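Local coordinates for protein LST4 (Kluyveromyces lactis, PDB 4ZY8) that is a DENN-family protein, here its longin domain, probably involved in amino-acid uptake and required for protein trafficking from the Golgi to the plasma membrane, at residues A[10-15]-A[45-50]; A[29-34]-A[138-143]; A[63-68]-A[85-90]; A[81-86]-A[95-100]; A[125-130]-A[149-154]. All coordinates share one frame; numbering follows the deposited sequence.

How the interactions relate
All five contacts belong to the longin domain, an antiparallel sheet with helix 47-55 on one face and helices 114-134 and 150-166 on the other. Interaction 4 lies near the middle. Interaction 3 shares Ile85 and Phe86 with it and continues toward the edge strand 68-74. Interaction 1 meets it on the next strand, where Ile14 N probably bonds Ser99 O at 2.8 Å. Interaction 2 reaches the opposite edge strand and touches interaction 5 through Leu32 CD1 and Val152 CG1, 3.6 Å apart. Interaction 5 joins the two helices and reaches interaction 4 by the salt bridge Arg84 NH1 to Glu125 OE1. Interactions 1 and 3 lie farthest apart, with centres about 21 Å apart.

Interaction 1 of 5, residues A[10-15]-A[45-50]; sequences GFRLII and IPLNEL
Arg12 reaches from its strand to the start of helix 47-55, where it meets Ile45, Leu47 and Leu50. Its chain is extended from CB through CG and CD to NE. CG is anti to the backbone N (chi1 179°), and no later bend shortens the reach. Leu50 CD1 rests over one face of the guanidinium, offset toward the rim, nearest Arg12 NH1 at 3.4 Å. NH1 makes the polar contact with the helix start. It donates to Ile45 O at 2.7 Å with an N-H...O angle of 159°. The carbonyl oxygen lies almost exactly in the guanidinium plane, and NH1 approaches it in the carbonyl plane, on a lone pair. NH1 also lies 3.5 Å from Ile45 CG2. NH2 comes within 3.9 Å of Leu47 CD1 and forms a salt bridge with Asp33 OD2 on strand 29-35. The two polar partners probably fix the rotation of the buried group. Beside it, Ile14 CD1 packs on Leu50 CD1 at 3.8 Å. Helix 47-55 thus lies against the face of the sheet that carries Arg12 and Ile14. Phe11, Leu13 and Ile15 point from the other face to helix 150-166.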
# COMPACT_ATOMS: atom_id res chain seq x y z
N GLY A 10 9.70 5.29 -11.72
CA GLY A 10 8.39 4.73 -11.88
C GLY A 10 7.88 3.99 -10.68
O GLY A 10 8.65 3.46 -9.94
N PHE A 11 6.56 3.94 -10.52
CA PHE A 11 5.91 3.23 -9.44
C PHE A 11 4.45 2.91 -9.73
O PHE A 11 3.82 3.53 -10.54
CB PHE A 11 6.03 3.98 -8.10
CG PHE A 11 5.15 5.17 -8.00
CD1 PHE A 11 5.52 6.34 -8.55
CD2 PHE A 11 3.96 5.11 -7.35
CE1 PHE A 11 4.72 7.44 -8.46
CE2 PHE A 11 3.16 6.20 -7.24
CZ PHE A 11 3.53 7.36 -7.81
N ARG A 12 3.93 1.92 -9.03
CA ARG A 12 2.51 1.64 -9.08
C ARG A 12 1.97 1.57 -7.66
O ARG A 12 2.43 0.77 -6.84
CB ARG A 12 2.26 0.34 -9.84
CG ARG A 12 0.79 -0.06 -9.94
CD ARG A 12 0.62 -1.37 -10.72
NE ARG A 12 -0.79 -1.76 -10.81
CZ ARG A 12 -1.22 -2.92 -11.29
NH1 ARG A 12 -0.35 -3.83 -11.72
NH2 ARG A 12 -2.52 -3.18 -11.34
N LEU A 13 0.97 2.39 -7.37
CA LEU A 13 0.38 2.43 -6.04
C LEU A 13 -1.00 1.78 -6.06
O LEU A 13 -1.88 2.21 -6.82
CB LEU A 13 0.27 3.89 -5.56
CG LEU A 13 -0.46 4.14 -4.23
CD1 LEU A 13 0.31 3.52 -3.04
CD2 LEU A 13 -0.72 5.63 -4.00
N ILE A 14 -1.20 0.76 -5.26
CA ILE A 14 -2.49 0.16 -5.09
C ILE A 14 -3.02 0.29 -3.68
O ILE A 14 -2.39 -0.12 -2.77
CB ILE A 14 -2.42 -1.31 -5.43
CG1 ILE A 14 -1.88 -1.48 -6.81
CG2 ILE A 14 -3.78 -1.94 -5.37
CD1 ILE A 14 -0.63 -2.30 -6.82
N ILE A 15 -4.20 0.87 -3.52
CA ILE A 15 -4.87 0.85 -2.23
C ILE A 15 -6.01 -0.15 -2.38
O ILE A 15 -6.83 -0.00 -3.28
CB ILE A 15 -5.40 2.24 -1.83
CG1 ILE A 15 -4.24 3.24 -1.75
CG2 ILE A 15 -6.16 2.16 -0.50
CD1 ILE A 15 -4.71 4.67 -1.52
N ILE A 45 1.75 -5.67 -14.07
CA ILE A 45 1.48 -7.01 -13.60
C ILE A 45 0.02 -7.18 -13.24
O ILE A 45 -0.62 -6.26 -12.80
CB ILE A 45 2.32 -7.32 -12.39
CG1 ILE A 45 2.00 -8.69 -11.85
CG2 ILE A 45 2.01 -6.35 -11.30
CD1 ILE A 45 2.82 -9.01 -10.64
N PRO A 46 -0.50 -8.38 -13.49
CA PRO A 46 -1.92 -8.68 -13.33
C PRO A 46 -2.43 -8.37 -11.93
O PRO A 46 -1.71 -8.54 -10.95
CB PRO A 46 -1.99 -10.19 -13.59
CG PRO A 46 -0.65 -10.69 -13.19
CD PRO A 46 0.32 -9.61 -13.56
N LEU A 47 -3.68 -7.92 -11.85
CA LEU A 47 -4.29 -7.63 -10.60
C LEU A 47 -4.54 -8.82 -9.75
O LEU A 47 -4.58 -8.70 -8.57
CB LEU A 47 -5.58 -6.91 -10.85
CG LEU A 47 -6.10 -6.22 -9.61
CD1 LEU A 47 -5.41 -4.89 -9.42
CD2 LEU A 47 -7.59 -6.02 -9.78
N ASN A 48 -4.73 -9.97 -10.34
CA ASN A 48 -4.99 -11.16 -9.55
C ASN A 48 -3.75 -11.73 -8.90
O ASN A 48 -3.82 -12.37 -7.89
CB ASN A 48 -5.64 -12.22 -10.41
CG ASN A 48 -7.13 -12.07 -10.48
OD1 ASN A 48 -7.81 -11.99 -9.48
ND2 ASN A 48 -7.65 -12.01 -11.69
N GLU A 49 -2.62 -11.50 -9.52
CA GLU A 49 -1.34 -11.93 -8.97
C GLU A 49 -1.00 -11.00 -7.81
O GLU A 49 -0.44 -11.45 -6.80
CB GLU A 49 -0.26 -11.93 -10.04
CG GLU A 49 1.12 -12.35 -9.56
CD GLU A 49 2.14 -12.38 -10.69
OE1 GLU A 49 1.71 -12.34 -11.86
OE2 GLU A 49 3.36 -12.45 -10.41
N LEU A 50 -1.33 -9.72 -7.93
CA LEU A 50 -1.06 -8.77 -6.85
C LEU A 50 -1.90 -9.02 -5.62
O LEU A 50 -1.36 -9.01 -4.52
CB LEU A 50 -1.24 -7.33 -7.34
CG LEU A 50 -0.05 -6.90 -8.21
CD1 LEU A 50 -0.27 -5.55 -8.81
CD2 LEU A 50 1.23 -6.89 -7.38

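Interaction 2 of 5, residues A[29-34]-A[138-143]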
# COMPACT_ATOMS: atom_id res chain seq x y z
N GLN A 29 -11.40 -5.63 -2.82
CA GLN A 29 -11.79 -4.50 -3.64
C GLN A 29 -10.60 -3.54 -3.89
O GLN A 29 -9.93 -3.18 -2.96
CB GLN A 29 -12.88 -3.75 -2.91
CG GLN A 29 -13.67 -2.80 -3.77
CD GLN A 29 -14.15 -1.56 -3.04
OE1 GLN A 29 -13.67 -1.24 -1.96
NE2 GLN A 29 -15.09 -0.86 -3.64
N VAL A 30 -10.36 -3.14 -5.13
CA VAL A 30 -9.34 -2.14 -5.42
C VAL A 30 -9.91 -0.72 -5.37
O VAL A 30 -10.83 -0.38 -6.12
CB VAL A 30 -8.70 -2.39 -6.78
CG1 VAL A 30 -7.68 -1.30 -7.09
CG2 VAL A 30 -8.02 -3.75 -6.79
N VAL A 31 -9.34 0.10 -4.48
CA VAL A 31 -9.81 1.46 -4.22
C VAL A 31 -9.08 2.45 -5.11
O VAL A 31 -9.66 3.42 -5.62
CB VAL A 31 -9.59 1.84 -2.74
CG1 VAL A 31 -9.91 3.31 -2.50
CG2 VAL A 31 -10.45 0.95 -1.84
N LEU A 32 -7.78 2.24 -5.26
CA LEU A 32 -6.95 3.06 -6.13
C LEU A 32 -5.93 2.18 -6.82
O LEU A 32 -5.35 1.29 -6.19
CB LEU A 32 -6.26 4.19 -5.35
CG LEU A 32 -5.27 5.05 -6.16
CD1 LEU A 32 -5.33 6.50 -5.69
CD2 LEU A 32 -3.86 4.55 -6.00
N ASP A 33 -5.69 2.42 -8.08
CA ASP A 33 -4.62 1.79 -8.78
C ASP A 33 -4.02 2.80 -9.69
O ASP A 33 -4.60 3.17 -10.67
CB ASP A 33 -5.15 0.61 -9.56
CG ASP A 33 -4.07 -0.14 -10.26
OD1 ASP A 33 -2.90 0.25 -10.19
OD2 ASP A 33 -4.41 -1.13 -10.89
N HIS A 34 -2.83 3.25 -9.35
CA HIS A 34 -2.20 4.36 -10.03
C HIS A 34 -0.79 4.00 -10.45
O HIS A 34 0.08 3.74 -9.60
CB HIS A 34 -2.19 5.60 -9.11
CG HIS A 34 -1.43 6.77 -9.68
ND1 HIS A 34 -0.05 6.83 -9.70
CD2 HIS A 34 -1.87 7.92 -10.22
CE1 HIS A 34 0.33 7.97 -10.24
NE2 HIS A 34 -0.75 8.66 -10.57
N GLN A 138 -17.09 0.91 7.14
CA GLN A 138 -15.92 0.06 7.11
C GLN A 138 -15.31 0.01 5.74
O GLN A 138 -14.39 -0.72 5.49
CB GLN A 138 -16.23 -1.36 7.55
CG GLN A 138 -17.17 -2.13 6.67
CD GLN A 138 -17.41 -3.53 7.18
OE1 GLN A 138 -17.18 -3.82 8.35
NE2 GLN A 138 -17.88 -4.40 6.31
N PHE A 139 -15.84 0.80 4.84
CA PHE A 139 -15.41 0.73 3.47
C PHE A 139 -14.98 2.01 2.77
O PHE A 139 -15.64 3.01 2.82
CB PHE A 139 -16.48 0.01 2.66
CG PHE A 139 -16.77 -1.34 3.17
CD1 PHE A 139 -15.79 -2.29 3.21
CD2 PHE A 139 -17.99 -1.65 3.70
CE1 PHE A 139 -16.02 -3.54 3.71
CE2 PHE A 139 -18.23 -2.90 4.20
CZ PHE A 139 -17.24 -3.85 4.21
N LEU A 140 -13.85 1.91 2.11
CA LEU A 140 -13.35 2.99 1.27
C LEU A 140 -14.19 3.02 -0.00
O LEU A 140 -14.69 1.98 -0.44
CB LEU A 140 -11.87 2.75 0.93
CG LEU A 140 -10.92 2.83 2.13
CD1 LEU A 140 -9.50 2.32 1.81
CD2 LEU A 140 -10.90 4.26 2.67
N PRO A 141 -14.32 4.19 -0.63
CA PRO A 141 -15.05 4.27 -1.90
C PRO A 141 -14.26 3.58 -3.02
O PRO A 141 -13.04 3.57 -2.93
CB PRO A 141 -15.16 5.78 -2.14
CG PRO A 141 -13.97 6.35 -1.44
CD PRO A 141 -13.78 5.50 -0.22
N HIS A 142 -14.90 3.04 -4.05
CA HIS A 142 -14.12 2.54 -5.19
C HIS A 142 -14.21 3.51 -6.35
O HIS A 142 -13.66 3.26 -7.42
CB HIS A 142 -14.59 1.15 -5.63
CG HIS A 142 -16.03 1.10 -6.02
ND1 HIS A 142 -16.49 1.55 -7.24
CD2 HIS A 142 -17.13 0.65 -5.36
CE1 HIS A 142 -17.79 1.39 -7.32
NE2 HIS A 142 -18.21 0.84 -6.18
N ASP A 143 -14.92 4.61 -6.12
CA ASP A 143 -15.06 5.69 -7.10
C ASP A 143 -14.70 7.00 -6.41
O ASP A 143 -15.51 7.93 -6.33
CB ASP A 143 -16.49 5.74 -7.64
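Val31 and Leu140 make the apolar part of this contact. Val31 CG2 lies 3.6 Å from Leu140 CB, and the two side chains cross at about a right angle. Leu140 CD1 is also near, 4.0 Å from the same methyl. Val31 CG1 stands anti to the backbone N (chi1 173°), which places it 3.2 Å from Pro141 O. That is a methyl against a carbonyl, not a hydrogen bond.

The polar groups meet without bonding. The amide end of Gln29 comes to the edge of the His142 ring, but NE2 is modelled too close to His142 CB and its exact placement is doubtful. Gln29 OE1 is buried here without a partner in the model, 3.7 Å from Leu140 O. With an alanine at Gln29 the amide would be gone, which would probably leave Leu140 O and the neighbouring loop less covered.

Backbone and side-chain bonds to strand 12-17 place both segments. Gln17 bonds the backbone of Gln29, and its side chain holds Leu140 N and Gln138 O. Val31 and Leu32 both stand opposite Ile15, a classic beta bulge in the edge strand of the longin sheet.

Interaction 3 of 5, residues A[63-68]-A[85-90]; sequences DYSASS and IFYLNE
Ser68 and Ile85 form the tight part of this contact, an antiparallel hydrogen-bonded pair. Ser68 N donates to Ile85 O at 2.9 Å, nearly along the C=O axis. Ile85 N returns the bond to Ser68 O, also at 2.9 Å, with an N-H...O angle of 166°. Ser67 CA adds a CA-H...O contact to Ile85 O at 3.4 Å, so that oxygen is approached by two donors. On the side-chain level Ser68 OG meets Ile85 CG2 at 3.7 Å.

This pair starts the hairpin of strands 68-74 and 79-87, and 68-74 is an outer strand of the longin sheet. Before Ser68 the segment is loop, and the pairing gives way to contacts of the Tyr87 side chain, mostly with the loop backbone at the surface. Its CG is anti to the carbonyl carbon (chi1 -66°), which sends the ring toward Ser65 and Ala66. The Tyr87 hydroxyl OH lies 3.0 Å from Ser65 CA, and CE1 is 3.6 Å from Ala66 N, approached obliquely. Replacing Tyr87 with an alanine would remove the ring and would probably leave Ser65 and Ala66 less covered and the loop freer to move. The loop is shaped from within by an Asx turn. Ser65 N donates to Asp63 OD1 at 3.1 Å, meeting the carboxylate from above its plane. Ser65 and Ala66 are exposed to solvent.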
# COMPACT_ATOMS: atom_id res chain seq x y z
N ASP A 63 1.13 -15.30 10.98
CA ASP A 63 0.01 -14.38 10.89
C ASP A 63 -0.49 -13.94 12.27
O ASP A 63 -0.99 -14.72 13.03
CB ASP A 63 -1.11 -15.02 10.07
CG ASP A 63 -2.32 -14.12 9.91
OD1 ASP A 63 -2.26 -12.92 10.23
OD2 ASP A 63 -3.36 -14.64 9.46
N TYR A 64 -0.30 -12.67 12.58
CA TYR A 64 -0.61 -12.21 13.90
C TYR A 64 -1.88 -11.45 13.98
O TYR A 64 -2.22 -10.96 15.03
CB TYR A 64 0.47 -11.28 14.37
CG TYR A 64 1.68 -12.00 14.75
CD1 TYR A 64 2.84 -11.87 14.03
CD2 TYR A 64 1.68 -12.84 15.81
CE1 TYR A 64 3.96 -12.54 14.38
CE2 TYR A 64 2.79 -13.51 16.18
CZ TYR A 64 3.93 -13.36 15.46
OH TYR A 64 5.02 -14.03 15.84
N SER A 65 -2.56 -11.28 12.87
CA SER A 65 -3.63 -10.33 12.86
C SER A 65 -3.18 -9.02 13.51
O SER A 65 -3.80 -8.56 14.41
CB SER A 65 -4.87 -10.89 13.56
OG SER A 65 -5.04 -12.27 13.36
N ALA A 66 -2.09 -8.42 13.04
CA ALA A 66 -1.66 -7.08 13.47
C ALA A 66 -1.27 -6.16 12.28
O ALA A 66 -1.13 -6.64 11.18
CB ALA A 66 -0.51 -7.20 14.43
N SER A 67 -1.07 -4.87 12.53
CA SER A 67 -0.63 -3.88 11.51
C SER A 67 0.84 -3.97 11.13
O SER A 67 1.70 -3.79 11.96
CB SER A 67 -0.88 -2.46 12.00
OG SER A 67 -0.23 -1.46 11.22
N SER A 68 1.13 -4.24 9.86
CA SER A 68 2.48 -4.57 9.46
C SER A 68 2.94 -4.14 8.08
O SER A 68 2.21 -3.61 7.31
CB SER A 68 2.72 -6.06 9.62
OG SER A 68 2.08 -6.79 8.61
N ILE A 85 -0.16 -3.12 5.68
CA ILE A 85 -1.49 -3.69 5.81
C ILE A 85 -1.94 -3.48 7.26
O ILE A 85 -1.15 -3.60 8.17
CB ILE A 85 -1.49 -5.18 5.36
CG1 ILE A 85 -2.90 -5.75 5.24
CG2 ILE A 85 -0.59 -6.05 6.23
CD1 ILE A 85 -2.93 -7.00 4.39
N PHE A 86 -3.18 -3.06 7.46
CA PHE A 86 -3.68 -2.72 8.79
C PHE A 86 -5.17 -2.98 8.91
O PHE A 86 -5.86 -3.14 7.91
CB PHE A 86 -3.40 -1.25 9.13
CG PHE A 86 -3.95 -0.27 8.13
CD1 PHE A 86 -3.23 0.05 6.99
CD2 PHE A 86 -5.17 0.36 8.35
CE1 PHE A 86 -3.73 0.95 6.05
CE2 PHE A 86 -5.67 1.27 7.42
CZ PHE A 86 -4.95 1.56 6.27
N TYR A 87 -5.66 -3.01 10.13
CA TYR A 87 -7.06 -3.23 10.42
C TYR A 87 -7.79 -1.93 10.72
O TYR A 87 -7.22 -1.03 11.27
CB TYR A 87 -7.19 -4.18 11.60
CG TYR A 87 -6.69 -5.56 11.34
CD1 TYR A 87 -5.37 -5.89 11.53
CD2 TYR A 87 -7.54 -6.54 10.89
CE1 TYR A 87 -4.92 -7.14 11.28
CE2 TYR A 87 -7.09 -7.81 10.64
CZ TYR A 87 -5.77 -8.10 10.84
OH TYR A 87 -5.31 -9.34 10.60
N LEU A 88 -9.07 -1.86 10.42
CA LEU A 88 -9.84 -0.66 10.73
C LEU A 88 -9.81 -0.36 12.19
O LEU A 88 -9.73 0.76 12.58
CB LEU A 88 -11.27 -0.76 10.24
CG LEU A 88 -12.30 0.16 10.90
CD1 LEU A 88 -11.86 1.59 11.13
CD2 LEU A 88 -13.65 0.11 10.24
N ASN A 89 -9.92 -1.38 13.01
CA ASN A 89 -9.90 -1.20 14.44
C ASN A 89 -9.69 -2.54 15.13
O ASN A 89 -9.53 -3.57 14.47
CB ASN A 89 -11.20 -0.55 14.91
CG ASN A 89 -12.45 -1.28 14.41
OD1 ASN A 89 -12.66 -2.44 14.74
ND2 ASN A 89 -13.28 -0.58 13.63
N GLU A 90 -9.68 -2.51 16.46
CA GLU A 90 -9.44 -3.69 17.29
C GLU A 90 -10.42 -4.80 16.98
O GLU A 90 -10.07 -5.99 16.95
CB GLU A 90 -9.60 -3.32 18.76

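Interaction 4 of 5, residues A[81-86]-A[95-100]; sequences LFTRIF and RIAISC
Phe82 holds CG between its backbone N and carbonyl carbon (chi1 60°), which turns the ring over Cys100. Cys100 CB lies 3.7 Å from the ring centroid, a CH-pi contact over one face, offset toward the rim. SG, anti to its own backbone N (chi1 -173°), stays oblique to the ring. Phe86 takes the same first torsion as Phe82 and lays its ring over Ile96. Phe86 CZ is 3.6 Å from Ile96 CG2, and Ile98 CD1 meets the ring edge. On this same face Arg84 leads away to salt bridges with Asp69, Asp122 and Glu125.

The strands run antiparallel, 163° apart, as the hairpin 79-87/95-103 in the middle of the longin sheet. Six backbone bonds join Phe82 to Cys100, Arg84 to Ile98 and Phe86 to Ile96. Straightest is Ile96 N to Phe86 O, at 2.8 Å.

On the other face Thr83 OG1 and Ser99 OG share a hydrogen bond of 2.9 Å. Nearby, Ile85 CD1 packs on Arg95 CD at 3.7 Å, while the Arg95 guanidinium pairs with Glu18.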
# COMPACT_ATOMS: atom_id res chain seq x y z
N LEU A 81 7.74 -5.18 -4.26
CA LEU A 81 6.44 -4.74 -3.77
C LEU A 81 6.50 -4.50 -2.27
O LEU A 81 6.81 -5.43 -1.52
CB LEU A 81 5.35 -5.78 -4.12
CG LEU A 81 3.91 -5.55 -3.67
CD1 LEU A 81 3.26 -4.43 -4.46
CD2 LEU A 81 3.08 -6.83 -3.83
N PHE A 82 6.25 -3.27 -1.81
CA PHE A 82 6.17 -3.06 -0.37
C PHE A 82 4.76 -2.65 0.05
O PHE A 82 4.12 -1.80 -0.57
CB PHE A 82 7.23 -2.07 0.13
CG PHE A 82 7.18 -0.67 -0.47
CD1 PHE A 82 6.60 0.37 0.23
CD2 PHE A 82 7.78 -0.39 -1.68
CE1 PHE A 82 6.58 1.68 -0.28
CE2 PHE A 82 7.78 0.91 -2.21
CZ PHE A 82 7.18 1.94 -1.51
N THR A 83 4.29 -3.30 1.10
CA THR A 83 2.90 -3.22 1.52
C THR A 83 2.74 -2.89 3.00
O THR A 83 3.30 -3.57 3.86
CB THR A 83 2.16 -4.57 1.27
OG1 THR A 83 2.13 -4.84 -0.13
CG2 THR A 83 0.72 -4.53 1.80
N ARG A 84 1.94 -1.88 3.30
CA ARG A 84 1.46 -1.63 4.65
C ARG A 84 0.06 -2.20 4.76
O ARG A 84 -0.84 -1.78 4.02
CB ARG A 84 1.45 -0.13 4.95
CG ARG A 84 0.57 0.32 6.15
CD ARG A 84 1.11 -0.16 7.51
NE ARG A 84 2.52 0.21 7.73
CZ ARG A 84 2.95 1.28 8.39
NH1 ARG A 84 2.09 2.15 8.93
NH2 ARG A 84 4.26 1.48 8.51
N ILE A 85 -0.16 -3.12 5.68
CA ILE A 85 -1.49 -3.69 5.81
C ILE A 85 -1.94 -3.48 7.26
O ILE A 85 -1.15 -3.60 8.17
CB ILE A 85 -1.49 -5.18 5.36
CG1 ILE A 85 -2.90 -5.75 5.24
CG2 ILE A 85 -0.59 -6.05 6.23
CD1 ILE A 85 -2.93 -7.00 4.39
N PHE A 86 -3.18 -3.06 7.46
CA PHE A 86 -3.68 -2.72 8.79
C PHE A 86 -5.17 -2.98 8.91
O PHE A 86 -5.86 -3.14 7.91
CB PHE A 86 -3.40 -1.25 9.13
CG PHE A 86 -3.95 -0.27 8.13
CD1 PHE A 86 -3.23 0.05 6.99
CD2 PHE A 86 -5.17 0.36 8.35
CE1 PHE A 86 -3.73 0.95 6.05
CE2 PHE A 86 -5.67 1.27 7.42
CZ PHE A 86 -4.95 1.56 6.27
N ARG A 95 -8.92 -6.32 6.45
CA ARG A 95 -7.65 -5.61 6.28
C ARG A 95 -7.70 -4.59 5.14
O ARG A 95 -8.43 -4.77 4.15
CB ARG A 95 -6.53 -6.62 6.02
CG ARG A 95 -6.19 -7.49 7.22
CD ARG A 95 -5.18 -8.57 6.87
NE ARG A 95 -5.70 -9.47 5.86
CZ ARG A 95 -4.97 -10.38 5.23
NH1 ARG A 95 -3.68 -10.51 5.53
NH2 ARG A 95 -5.52 -11.17 4.32
N ILE A 96 -6.98 -3.49 5.33
CA ILE A 96 -6.75 -2.52 4.28
C ILE A 96 -5.27 -2.56 3.93
O ILE A 96 -4.43 -2.65 4.83
CB ILE A 96 -7.13 -1.09 4.69
CG1 ILE A 96 -8.64 -0.98 4.93
CG2 ILE A 96 -6.71 -0.10 3.63
CD1 ILE A 96 -9.06 0.41 5.38
N ALA A 97 -4.95 -2.48 2.65
CA ALA A 97 -3.56 -2.50 2.24
C ALA A 97 -3.19 -1.28 1.39
O ALA A 97 -3.96 -0.81 0.53
CB ALA A 97 -3.24 -3.77 1.47
N ILE A 98 -2.01 -0.75 1.68
CA ILE A 98 -1.39 0.27 0.86
C ILE A 98 -0.13 -0.36 0.28
O ILE A 98 0.82 -0.63 1.03
CB ILE A 98 -1.04 1.53 1.66
CG1 ILE A 98 -2.30 2.05 2.37
CG2 ILE A 98 -0.41 2.59 0.75
CD1 ILE A 98 -2.05 3.18 3.28
N SER A 99 -0.14 -0.65 -1.02
CA SER A 99 0.96 -1.40 -1.64
C SER A 99 1.61 -0.63 -2.77
O SER A 99 0.94 0.03 -3.57
CB SER A 99 0.47 -2.75 -2.19
OG SER A 99 -0.19 -3.53 -1.22
N CYS A 100 2.91 -0.79 -2.92
CA CYS A 100 3.62 -0.06 -3.95
C CYS A 100 4.62 -0.94 -4.69
O CYS A 100 5.39 -1.66 -4.06
CB CYS A 100 4.32 1.16 -3.33
SG CYS A 100 5.09 2.28 -4.55

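Interaction 5 of 5, residues A[125-130]-A[149-154]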
# COMPACT_ATOMS: atom_id res chain seq x y z
N GLU A 125 -1.75 5.58 6.60
CA GLU A 125 -2.65 4.74 7.39
C GLU A 125 -3.59 5.61 8.24
O GLU A 125 -4.79 5.37 8.22
CB GLU A 125 -1.85 3.76 8.27
CG GLU A 125 -2.71 2.95 9.24
CD GLU A 125 -1.87 2.02 10.13
OE1 GLU A 125 -0.81 1.54 9.67
OE2 GLU A 125 -2.27 1.78 11.28
N ASN A 126 -3.07 6.61 8.96
CA ASN A 126 -3.94 7.54 9.71
C ASN A 126 -5.00 8.22 8.84
O ASN A 126 -6.12 8.47 9.29
CB ASN A 126 -3.15 8.71 10.35
CG ASN A 126 -2.21 8.27 11.46
OD1 ASN A 126 -2.40 7.21 12.06
ND2 ASN A 126 -1.22 9.12 11.77
N THR A 127 -4.61 8.56 7.62
CA THR A 127 -5.49 9.32 6.73
C THR A 127 -6.71 8.49 6.29
O THR A 127 -7.86 8.96 6.33
CB THR A 127 -4.71 9.83 5.51
OG1 THR A 127 -3.70 10.76 5.95
CG2 THR A 127 -5.64 10.55 4.52
N LEU A 128 -6.44 7.27 5.87
CA LEU A 128 -7.50 6.36 5.44
C LEU A 128 -8.41 5.98 6.62
O LEU A 128 -9.62 5.85 6.46
CB LEU A 128 -6.90 5.12 4.79
CG LEU A 128 -6.12 5.36 3.48
CD1 LEU A 128 -5.57 4.06 2.90
CD2 LEU A 128 -6.94 6.13 2.43
N LEU A 129 -7.82 5.80 7.81
CA LEU A 129 -8.63 5.50 8.99
C LEU A 129 -9.57 6.64 9.36
O LEU A 129 -10.70 6.41 9.77
CB LEU A 129 -7.74 5.15 10.19
CG LEU A 129 -7.02 3.80 10.07
CD1 LEU A 129 -6.06 3.56 11.26
CD2 LEU A 129 -8.06 2.68 9.94
N LYS A 130 -9.11 7.87 9.19
CA LYS A 130 -9.95 9.03 9.46
C LYS A 130 -11.12 9.14 8.50
O LYS A 130 -12.19 9.65 8.88
CB LYS A 130 -9.11 10.32 9.43
CG LYS A 130 -8.29 10.50 10.69
CD LYS A 130 -9.18 10.93 11.84
CE LYS A 130 -8.39 11.14 13.12
NZ LYS A 130 -9.29 11.10 14.32
N CYS A 149 -12.57 12.15 -3.15
CA CYS A 149 -12.12 11.75 -1.83
C CYS A 149 -10.77 12.31 -1.50
O CYS A 149 -9.79 11.82 -1.96
CB CYS A 149 -12.10 10.24 -1.74
SG CYS A 149 -11.63 9.55 -0.16
N ILE A 150 -10.72 13.35 -0.70
CA ILE A 150 -9.43 13.99 -0.44
C ILE A 150 -8.46 13.07 0.33
O ILE A 150 -7.25 13.18 0.15
CB ILE A 150 -9.60 15.34 0.31
CG1 ILE A 150 -10.09 15.15 1.73
CG2 ILE A 150 -10.53 16.26 -0.50
CD1 ILE A 150 -9.97 16.41 2.57
N GLU A 151 -9.00 12.18 1.15
CA GLU A 151 -8.14 11.29 1.96
C GLU A 151 -7.35 10.34 1.06
O GLU A 151 -6.17 10.13 1.27
CB GLU A 151 -8.96 10.50 2.98
CG GLU A 151 -9.52 11.34 4.13
CD GLU A 151 -10.87 11.97 3.81
OE1 GLU A 151 -11.26 11.99 2.62
OE2 GLU A 151 -11.57 12.42 4.74
N VAL A 152 -8.00 9.78 0.03
CA VAL A 152 -7.29 8.93 -0.92
C VAL A 152 -6.29 9.73 -1.77
O VAL A 152 -5.17 9.27 -2.03
CB VAL A 152 -8.26 8.18 -1.85
CG1 VAL A 152 -7.50 7.44 -2.94
CG2 VAL A 152 -9.10 7.20 -1.04
N ALA A 153 -6.69 10.93 -2.21
CA ALA A 153 -5.79 11.77 -2.96
C ALA A 153 -4.57 12.17 -2.12
O ALA A 153 -3.45 12.25 -2.64
CB ALA A 153 -6.50 13.02 -3.46
N ALA A 154 -4.78 12.43 -0.83
CA ALA A 154 -3.67 12.79 0.06
C ALA A 154 -2.62 11.66 0.13
O ALA A 154 -1.42 11.93 0.18
CB ALA A 154 -4.19 13.12 1.46
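Thr127 CG2 packs against the Glu151 backbone, 3.3 Å from its carbonyl oxygen. It also lies 3.7 Å from Glu151 CB, and more loosely it faces Ala154 CB. These residues join two antiparallel helices of the longin domain, 114-134 and 150-166. Their axes here run 8.9 Å apart with directions differing by 169°. Deeper in, Leu128 CD2 meets Val152 CG2 at 4.2 Å, a loose apolar contact.

The methyl of Thr127 points across because CG2 is anti to the backbone N. This leaves OG1 beside that N, where it bonds Gln123 O one helical turn back. Glu151 bends at chi2 (87°), and its CG lies 3.6 Å from Thr127 O. Its carboxylate OE2 goes on to a salt bridge with Lys134, farther along helix 114-134.

Leu128 also touches Ile98 of the sheet, and Trp144 packs against Val152. The start of helix 150-166 is capped by Cys149. Its SG accepts a weak bond from Val152 N at 3.6 Å.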